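Long-range contact in major allergen Dau c 1 (Daucus carota, PDB 2WQL), which probably binds small hydrophobic ligands such as plant hormones in a large internal cavity, as a pathogenesis-related defence protein of the Bet v 1 family: residues V14-D26 against D72-T84. The protein carries 4 engineered substitutions. Residues are numbered along the deposited sequence; the frame is centred on the assembly and turned at random.
Sequences VSAEKIFSGIVLD and DAVNKEALSYDST. Engineered in segment 72-84: Ser80 (natural residue Thr). With P4C (O-acetaldehydyl-hexaethylene glycol), chain E.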
ATOM      1  N   VAL A  14     -15.498   9.276  -1.907  1.00 24.15           N
ATOM      2  CA  VAL A  14     -15.948  10.576  -2.387  1.00 24.01           C
ATOM      3  C   VAL A  14     -14.736  11.394  -2.868  1.00 24.15           C
ATOM      4  O   VAL A  14     -13.630  11.258  -2.343  1.00 24.44           O
ATOM      5  CB  VAL A  14     -16.703  11.361  -1.286  1.00 24.22           C
ATOM      6  CG1 VAL A  14     -17.014  12.768  -1.747  1.00 23.58           C
ATOM      7  CG2 VAL A  14     -17.977  10.636  -0.881  1.00 23.24           C
ATOM      8  N   SER A  15     -14.948  12.248  -3.862  1.00 24.02           N
ATOM      9  CA  SER A  15     -13.857  13.012  -4.466  1.00 23.53           C
ATOM     10  C   SER A  15     -13.284  14.049  -3.508  1.00 23.31           C
ATOM     11  O   SER A  15     -13.942  14.468  -2.563  1.00 23.03           O
ATOM     12  CB  SER A  15     -14.335  13.701  -5.743  1.00 23.23           C
ATOM     13  OG  SER A  15     -15.116  14.840  -5.439  1.00 23.20           O
ATOM     14  N   ALA A  16     -12.055  14.456  -3.791  1.00 23.48           N
ATOM     15  CA  ALA A  16     -11.312  15.429  -2.980  1.00 23.67           C
ATOM     16  C   ALA A  16     -12.008  16.784  -2.876  1.00 23.88           C
ATOM     17  O   ALA A  16     -12.103  17.347  -1.785  1.00 23.44           O
ATOM     18  CB  ALA A  16      -9.877  15.601  -3.546  1.00 22.94           C
ATOM     19  N   GLU A  17     -12.467  17.304  -4.012  1.00 24.66           N
ATOM     20  CA  GLU A  17     -13.206  18.575  -4.044  1.00 25.69           C
ATOM     21  C   GLU A  17     -14.433  18.519  -3.137  1.00 25.09           C
ATOM     22  O   GLU A  17     -14.687  19.435  -2.370  1.00 24.62           O
ATOM     23  CB  GLU A  17     -13.642  18.948  -5.482  1.00 26.29           C
ATOM     24  CG  GLU A  17     -12.663  19.853  -6.217  1.00 29.77           C
ATOM     25  CD  GLU A  17     -12.939  19.979  -7.756  1.00 36.13           C
ATOM     26  OE1 GLU A  17     -14.021  20.494  -8.188  1.00 37.96           O
ATOM     27  OE2 GLU A  17     -12.045  19.585  -8.555  1.00 39.33           O
ATOM     28  N   LYS A  18     -15.181  17.431  -3.232  1.00 25.01           N
ATOM     29  CA  LYS A  18     -16.439  17.304  -2.508  1.00 25.11           C
ATOM     30  C   LYS A  18     -16.200  17.139  -0.997  1.00 24.65           C
ATOM     31  O   LYS A  18     -16.896  17.753  -0.186  1.00 24.62           O
ATOM     32  CB  LYS A  18     -17.238  16.136  -3.084  1.00 25.31           C
ATOM     33  CG  LYS A  18     -18.739  16.333  -3.141  1.00 27.56           C
ATOM     34  CD  LYS A  18     -19.387  15.318  -4.116  1.00 30.08           C
ATOM     35  CE  LYS A  18     -20.875  15.607  -4.393  1.00 31.41           C
ATOM     36  NZ  LYS A  18     -21.664  14.332  -4.498  1.00 32.41           N
ATOM     37  N   ILE A  19     -15.214  16.326  -0.622  1.00 24.14           N
ATOM     38  CA  ILE A  19     -14.878  16.125   0.787  1.00 24.09           C
ATOM     39  C   ILE A  19     -14.458  17.440   1.430  1.00 24.42           C
ATOM     40  O   ILE A  19     -14.942  17.809   2.502  1.00 24.60           O
ATOM     41  CB  ILE A  19     -13.748  15.080   0.963  1.00 23.98           C
ATOM     42  CG1 ILE A  19     -14.297  13.665   0.774  1.00 24.39           C
ATOM     43  CG2 ILE A  19     -13.121  15.164   2.335  1.00 23.30           C
ATOM     44  CD1 ILE A  19     -15.212  13.208   1.885  1.00 23.96           C
ATOM     45  N   PHE A  20     -13.567  18.151   0.761  1.00 24.53           N
ATOM     46  CA  PHE A  20     -13.102  19.435   1.238  1.00 24.77           C
ATOM     47  C   PHE A  20     -14.241  20.426   1.427  1.00 25.06           C
ATOM     48  O   PHE A  20     -14.214  21.217   2.359  1.00 25.52           O
ATOM     49  CB  PHE A  20     -12.093  20.034   0.262  1.00 24.89           C
ATOM     50  CG  PHE A  20     -11.375  21.239   0.801  1.00 24.08           C
ATOM     51  CD1 PHE A  20     -10.352  21.090   1.736  1.00 24.18           C
ATOM     52  CD2 PHE A  20     -11.711  22.507   0.381  1.00 23.55           C
ATOM     53  CE1 PHE A  20      -9.666  22.191   2.235  1.00 24.28           C
ATOM     54  CE2 PHE A  20     -11.034  23.618   0.878  1.00 24.27           C
ATOM     55  CZ  PHE A  20     -10.008  23.456   1.809  1.00 24.09           C
ATOM     56  N   SER A  21     -15.229  20.407   0.540  1.00 25.28           N
ATOM     57  CA  SER A  21     -16.339  21.335   0.668  1.00 25.73           C
ATOM     58  C   SER A  21     -17.159  20.973   1.898  1.00 25.68           C
ATOM     59  O   SER A  21     -17.679  21.847   2.576  1.00 26.15           O
ATOM     60  CB  SER A  21     -17.213  21.344  -0.585  1.00 25.65           C
ATOM     61  OG  SER A  21     -17.947  20.130  -0.681  1.00 27.93           O
ATOM     62  N   GLY A  22     -17.248  19.690   2.207  1.00 25.45           N
ATOM     63  CA  GLY A  22     -18.046  19.252   3.334  1.00 25.55           C
ATOM     64  C   GLY A  22     -17.370  19.474   4.673  1.00 25.65           C
ATOM     65  O   GLY A  22     -18.005  19.903   5.632  1.00 25.49           O
ATOM     66  N   ILE A  23     -16.081  19.168   4.754  1.00 25.88           N
ATOM     67  CA  ILE A  23     -15.399  19.193   6.046  1.00 26.14           C
ATOM     68  C   ILE A  23     -14.661  20.497   6.308  1.00 26.43           C
ATOM     69  O   ILE A  23     -14.142  20.671   7.402  1.00 27.13           O
ATOM     70  CB  ILE A  23     -14.434  17.992   6.249  1.00 26.07           C
ATOM     71  CG1 ILE A  23     -13.184  18.132   5.376  1.00 26.55           C
ATOM     72  CG2 ILE A  23     -15.152  16.663   5.987  1.00 25.36           C
ATOM     73  CD1 ILE A  23     -12.254  16.915   5.405  1.00 25.51           C
ATOM     74  N   VAL A  24     -14.620  21.408   5.332  1.00 26.50           N
ATOM     75  CA  VAL A  24     -14.066  22.758   5.547  1.00 26.39           C
ATOM     76  C   VAL A  24     -15.022  23.876   5.115  1.00 26.86           C
ATOM     77  O   VAL A  24     -15.531  24.624   5.954  1.00 27.17           O
ATOM     78  CB  VAL A  24     -12.722  22.943   4.813  1.00 26.43           C
ATOM     79  CG1 VAL A  24     -12.252  24.374   4.924  1.00 26.10           C
ATOM     80  CG2 VAL A  24     -11.670  21.991   5.369  1.00 25.28           C
ATOM     81  N   LEU A  25     -15.278  23.988   3.814  1.00 27.14           N
ATOM     82  CA  LEU A  25     -15.966  25.173   3.283  1.00 27.42           C
ATOM     83  C   LEU A  25     -17.372  25.370   3.827  1.00 27.59           C
ATOM     84  O   LEU A  25     -17.729  26.485   4.222  1.00 27.35           O
ATOM     85  CB  LEU A  25     -16.020  25.147   1.745  1.00 27.35           C
ATOM     86  CG  LEU A  25     -14.669  25.247   1.026  1.00 27.29           C
ATOM     87  CD1 LEU A  25     -14.845  25.355  -0.480  1.00 25.95           C
ATOM     88  CD2 LEU A  25     -13.865  26.416   1.569  1.00 26.21           C
ATOM     89  N   ASP A  26     -18.152  24.287   3.841  1.00 28.03           N
ATOM     90  CA  ASP A  26     -19.570  24.328   4.202  1.00 28.19           C
ATOM     91  C   ASP A  26     -19.845  23.686   5.556  1.00 27.99           C
ATOM     92  O   ASP A  26     -20.994  23.435   5.905  1.00 28.27           O
ATOM     93  CB  ASP A  26     -20.397  23.625   3.124  1.00 28.46           C
ATOM     94  CG  ASP A  26     -20.192  24.226   1.746  1.00 30.16           C
ATOM     95  OD1 ASP A  26     -19.994  25.459   1.655  1.00 32.43           O
ATOM     96  OD2 ASP A  26     -20.249  23.469   0.748  1.00 32.31           O
ATOM     97  N   ASP A  72      -6.059  29.188  10.712  1.00 23.22           N
ATOM     98  CA  ASP A  72      -4.821  29.885  10.371  1.00 23.39           C
ATOM     99  C   ASP A  72      -4.737  30.152   8.875  1.00 23.54           C
ATOM    100  O   ASP A  72      -4.198  31.167   8.459  1.00 23.65           O
ATOM    101  CB  ASP A  72      -3.613  29.073  10.815  1.00 23.62           C
ATOM    102  CG  ASP A  72      -3.629  28.761  12.305  1.00 25.32           C
ATOM    103  OD1 ASP A  72      -3.563  29.709  13.117  1.00 27.55           O
ATOM    104  OD2 ASP A  72      -3.700  27.556  12.667  1.00 27.90           O
ATOM    105  N   ALA A  73      -5.258  29.238   8.058  1.00 23.92           N
ATOM    106  CA  ALA A  73      -5.152  29.350   6.586  1.00 23.97           C
ATOM    107  C   ALA A  73      -6.155  28.419   5.894  1.00 24.21           C
ATOM    108  O   ALA A  73      -6.447  27.319   6.374  1.00 24.22           O
ATOM    109  CB  ALA A  73      -3.738  29.048   6.111  1.00 23.45           C
ATOM    110  N   VAL A  74      -6.695  28.887   4.778  1.00 24.57           N
ATOM    111  CA  VAL A  74      -7.535  28.075   3.897  1.00 24.79           C
ATOM    112  C   VAL A  74      -7.075  28.259   2.464  1.00 24.89           C
ATOM    113  O   VAL A  74      -6.850  29.387   2.025  1.00 24.57           O
ATOM    114  CB  VAL A  74      -8.996  28.510   3.918  1.00 24.94           C
ATOM    115  CG1 VAL A  74      -9.899  27.409   3.399  1.00 24.72           C
ATOM    116  CG2 VAL A  74      -9.426  28.904   5.298  1.00 25.79           C
ATOM    117  N   ASN A  75      -6.914  27.155   1.747  1.00 25.29           N
ATOM    118  CA  ASN A  75      -6.571  27.212   0.341  1.00 25.57           C
ATOM    119  C   ASN A  75      -7.576  26.368  -0.416  1.00 25.56           C
ATOM    120  O   ASN A  75      -7.478  25.164  -0.453  1.00 25.45           O
ATOM    121  CB  ASN A  75      -5.129  26.765   0.100  1.00 25.55           C
ATOM    122  CG  ASN A  75      -4.647  27.108  -1.276  1.00 26.34           C
ATOM    123  OD1 ASN A  75      -5.334  26.857  -2.264  1.00 27.67           O
ATOM    124  ND2 ASN A  75      -3.445  27.669  -1.364  1.00 27.89           N
ATOM    125  N   LYS A  76      -8.549  27.036  -1.009  1.00 25.94           N
ATOM    126  CA  LYS A  76      -9.648  26.381  -1.699  1.00 26.38           C
ATOM    127  C   LYS A  76      -9.202  25.604  -2.935  1.00 26.32           C
ATOM    128  O   LYS A  76      -9.779  24.567  -3.265  1.00 26.44           O
ATOM    129  CB  LYS A  76     -10.707  27.424  -2.085  1.00 26.59           C
ATOM    130  CG  LYS A  76     -11.387  28.050  -0.866  1.00 28.46           C
ATOM    131  CD  LYS A  76     -12.184  29.339  -1.194  1.00 30.88           C
ATOM    132  CE  LYS A  76     -12.639  30.058   0.110  1.00 31.54           C
ATOM    133  NZ  LYS A  76     -13.581  31.192  -0.160  1.00 31.90           N
ATOM    134  N   GLU A  77      -8.178  26.109  -3.606  1.00 26.21           N
ATOM    135  CA  GLU A  77      -7.690  25.517  -4.832  1.00 26.63           C
ATOM    136  C   GLU A  77      -6.831  24.290  -4.555  1.00 25.91           C
ATOM    137  O   GLU A  77      -6.897  23.301  -5.282  1.00 26.21           O
ATOM    138  CB  GLU A  77      -6.895  26.561  -5.607  1.00 27.46           C
ATOM    139  CG  GLU A  77      -7.734  27.772  -6.051  1.00 30.87           C
ATOM    140  CD  GLU A  77      -8.803  27.409  -7.100  1.00 36.12           C
ATOM    141  OE1 GLU A  77      -8.725  26.302  -7.700  1.00 40.23           O
ATOM    142  OE2 GLU A  77      -9.722  28.234  -7.332  1.00 38.72           O
ATOM    143  N   ALA A  78      -6.041  24.348  -3.488  1.00 25.03           N
ATOM    144  CA  ALA A  78      -5.159  23.254  -3.128  1.00 24.44           C
ATOM    145  C   ALA A  78      -5.808  22.219  -2.220  1.00 24.18           C
ATOM    146  O   ALA A  78      -5.211  21.176  -1.991  1.00 24.46           O
ATOM    147  CB  ALA A  78      -3.931  23.794  -2.481  1.00 24.17           C
ATOM    148  N   LEU A  79      -7.018  22.506  -1.726  1.00 23.75           N
ATOM    149  CA  LEU A  79      -7.720  21.676  -0.753  1.00 23.31           C
ATOM    150  C   LEU A  79      -6.876  21.447   0.523  1.00 23.69           C
ATOM    151  O   LEU A  79      -6.743  20.316   0.996  1.00 23.55           O
ATOM    152  CB  LEU A  79      -8.122  20.340  -1.378  1.00 23.18           C
ATOM    153  CG  LEU A  79      -8.739  20.380  -2.782  1.00 23.01           C
ATOM    154  CD1 LEU A  79      -9.165  18.992  -3.218  1.00 19.84           C
ATOM    155  CD2 LEU A  79      -9.904  21.370  -2.855  1.00 21.00           C
ATOM    156  N   SER A  80      -6.305  22.518   1.068  1.00 23.94           N
ATOM    157  CA  SER A  80      -5.618  22.437   2.344  1.00 24.48           C
ATOM    158  C   SER A  80      -6.248  23.372   3.364  1.00 24.77           C
ATOM    159  O   SER A  80      -6.861  24.383   3.010  1.00 25.07           O
ATOM    160  CB  SER A  80      -4.124  22.742   2.199  1.00 24.79           C
ATOM    161  OG  SER A  80      -3.868  24.114   2.007  1.00 25.28           O
ATOM    162  N   TYR A  81      -6.107  23.011   4.636  1.00 25.18           N
ATOM    163  CA  TYR A  81      -6.710  23.757   5.750  1.00 25.60           C
ATOM    164  C   TYR A  81      -5.782  23.636   6.948  1.00 25.96           C
ATOM    165  O   TYR A  81      -5.370  22.532   7.298  1.00 26.05           O
ATOM    166  CB  TYR A  81      -8.093  23.197   6.091  1.00 25.39           C
ATOM    167  CG  TYR A  81      -8.887  23.967   7.144  1.00 26.58           C
ATOM    168  CD1 TYR A  81      -9.522  25.172   6.834  1.00 28.62           C
ATOM    169  CD2 TYR A  81      -9.038  23.473   8.437  1.00 27.17           C
ATOM    170  CE1 TYR A  81     -10.248  25.867   7.790  1.00 28.67           C
ATOM    171  CE2 TYR A  81      -9.755  24.158   9.390  1.00 27.93           C
ATOM    172  CZ  TYR A  81     -10.361  25.351   9.069  1.00 28.93           C
ATOM    173  OH  TYR A  81     -11.084  26.035  10.027  1.00 28.39           O
ATOM    174  N   ASP A  82      -5.435  24.780   7.540  1.00 26.24           N
ATOM    175  CA  ASP A  82      -4.589  24.832   8.723  1.00 26.62           C
ATOM    176  C   ASP A  82      -5.360  25.500   9.845  1.00 26.06           C
ATOM    177  O   ASP A  82      -5.983  26.532   9.635  1.00 25.95           O
ATOM    178  CB  ASP A  82      -3.322  25.636   8.439  1.00 27.35           C
ATOM    179  CG  ASP A  82      -2.531  25.088   7.258  1.00 29.99           C
ATOM    180  OD1 ASP A  82      -2.189  23.893   7.268  1.00 33.91           O
ATOM    181  OD2 ASP A  82      -2.257  25.861   6.310  1.00 33.61           O
ATOM    182  N   SER A  83      -5.317  24.906  11.035  1.00 25.77           N
ATOM    183  CA  SER A  83      -6.037  25.425  12.185  1.00 25.77           C
ATOM    184  C   SER A  83      -5.397  25.008  13.488  1.00 25.76           C
ATOM    185  O   SER A  83      -4.699  23.985  13.539  1.00 26.23           O
ATOM    186  CB  SER A  83      -7.470  24.919  12.176  1.00 25.93           C
ATOM    187  OG  SER A  83      -7.495  23.505  12.207  1.00 26.16           O
ATOM    188  N   THR A  84      -5.650  25.793  14.541  1.00 25.27           N
ATOM    189  CA  THR A  84      -5.009  25.592  15.842  1.00 24.93           C
ATOM    190  C   THR A  84      -6.017  25.563  16.964  1.00 24.28           C
ATOM    191  O   THR A  84      -6.863  26.433  17.052  1.00 24.04           O
ATOM    192  CB  THR A  84      -4.012  26.713  16.151  1.00 25.09           C
ATOM    193  OG1 THR A  84      -3.106  26.849  15.059  1.00 26.33           O
ATOM    194  CG2 THR A  84      -3.209  26.398  17.421  1.00 25.20           C
TER
HETATM  195  O1  P4C E 200     -13.501  22.656   9.756  1.00 44.82           O
HETATM  196  C2  P4C E 200     -12.715  22.037  10.468  1.00 42.98           C
HETATM  197  C3  P4C E 200     -11.755  21.013   9.890  1.00 41.99           C
HETATM  198  O4  P4C E 200     -10.924  20.535  10.963  1.00 42.74           O
HETATM  199  C5  P4C E 200      -9.681  19.892  10.601  1.00 40.77           C
HETATM  200  C6  P4C E 200      -8.745  19.924  11.817  1.00 40.48           C
HETATM  201  O7  P4C E 200      -8.828  18.715  12.567  1.00 41.48           O
HETATM  202  C8  P4C E 200      -8.208  17.567  11.947  1.00 41.56           C
HETATM  203  C9  P4C E 200      -9.106  16.309  11.902  1.00 40.39           C
HETATM  204  O10 P4C E 200      -9.462  15.968  10.540  1.00 38.26           O
HETATM  205  C11 P4C E 200     -10.648  15.162  10.411  1.00 35.38           C
HETATM  206  C12 P4C E 200     -11.809  15.958   9.817  1.00 34.68           C
HETATM  207  O13 P4C E 200     -12.910  16.007  10.738  1.00 34.28           O
HETATM  208  C14 P4C E 200     -14.079  16.675  10.245  1.00 33.33           C
HETATM  209  C15 P4C E 200     -13.975  18.184  10.441  1.00 34.50           C
HETATM  210  O16 P4C E 200     -14.739  18.613  11.570  1.00 37.06           O
HETATM  211  C17 P4C E 200     -14.230  19.797  12.232  1.00 39.01           C
HETATM  212  C18 P4C E 200     -14.478  19.742  13.756  1.00 40.07           C
HETATM  213  O19 P4C E 200     -13.557  20.566  14.513  1.00 41.22           O
HETATM  214  C20 P4C E 200     -12.547  19.843  15.246  1.00 41.31           C
HETATM  215  C21 P4C E 200     -11.266  20.691  15.379  1.00 42.05           C
HETATM  216  O22 P4C E 200     -10.053  20.027  14.951  1.00 42.60           O
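Phe20 drives its ring from helix 16-25 into the hairpin turn between strands 66-75 and 80-87, where the backbone of Leu79 lies over one face. Leu79 CA stands 3.7 Å from the ring centroid in a CH-pi contact, only 15° off the ring normal, though displaced toward the rim; Val24 CB, one helical turn on, lies over the opposite face. With CG of Phe20 anti to the backbone N (chi1 -169°), the ring lies beside the carbonyl carbon, and its far edge reaches the turn: CZ comes 3.5 Å from Ser80 O, near the ring plane, where the slightly positive C-H rim suits a carbonyl. Ser80 itself is an engineered residue. The carbonyl accepts from Asn75 N as part of the hairpin pairing, in which Leu79 and Ser80 together face Asn75 as a G1 beta bulge. Leu79 adopts left-handed backbone angles there, and its side chain forks over the helix start. CD2 packs on the Phe20 ring while CD1 reaches Ala16 CB at 3.5 Å, the small alanine methyl fitting against the turn.

In the Bet v 1 fold, the two short helices form a V that closes one end of the cavity between the curved antiparallel sheet and the long helix 130-153. Here the first short helix runs at 21° to strand 80-84, with no hydrogen bond between the two segments. Farther along, both methyls of Val24 rest obliquely on Tyr81, CG1 lying 3.4 Å from Tyr81 CD1. Tyr81 suits this boundary: its ring also packs on the bound P4C, whereas its hydroxyl bonds to Thr71. Ile23 belongs to the same ligand pocket. At the exposed margin Leu25 CD2 crosses the aliphatic chain of Lys76, 3.8 Å from its CG.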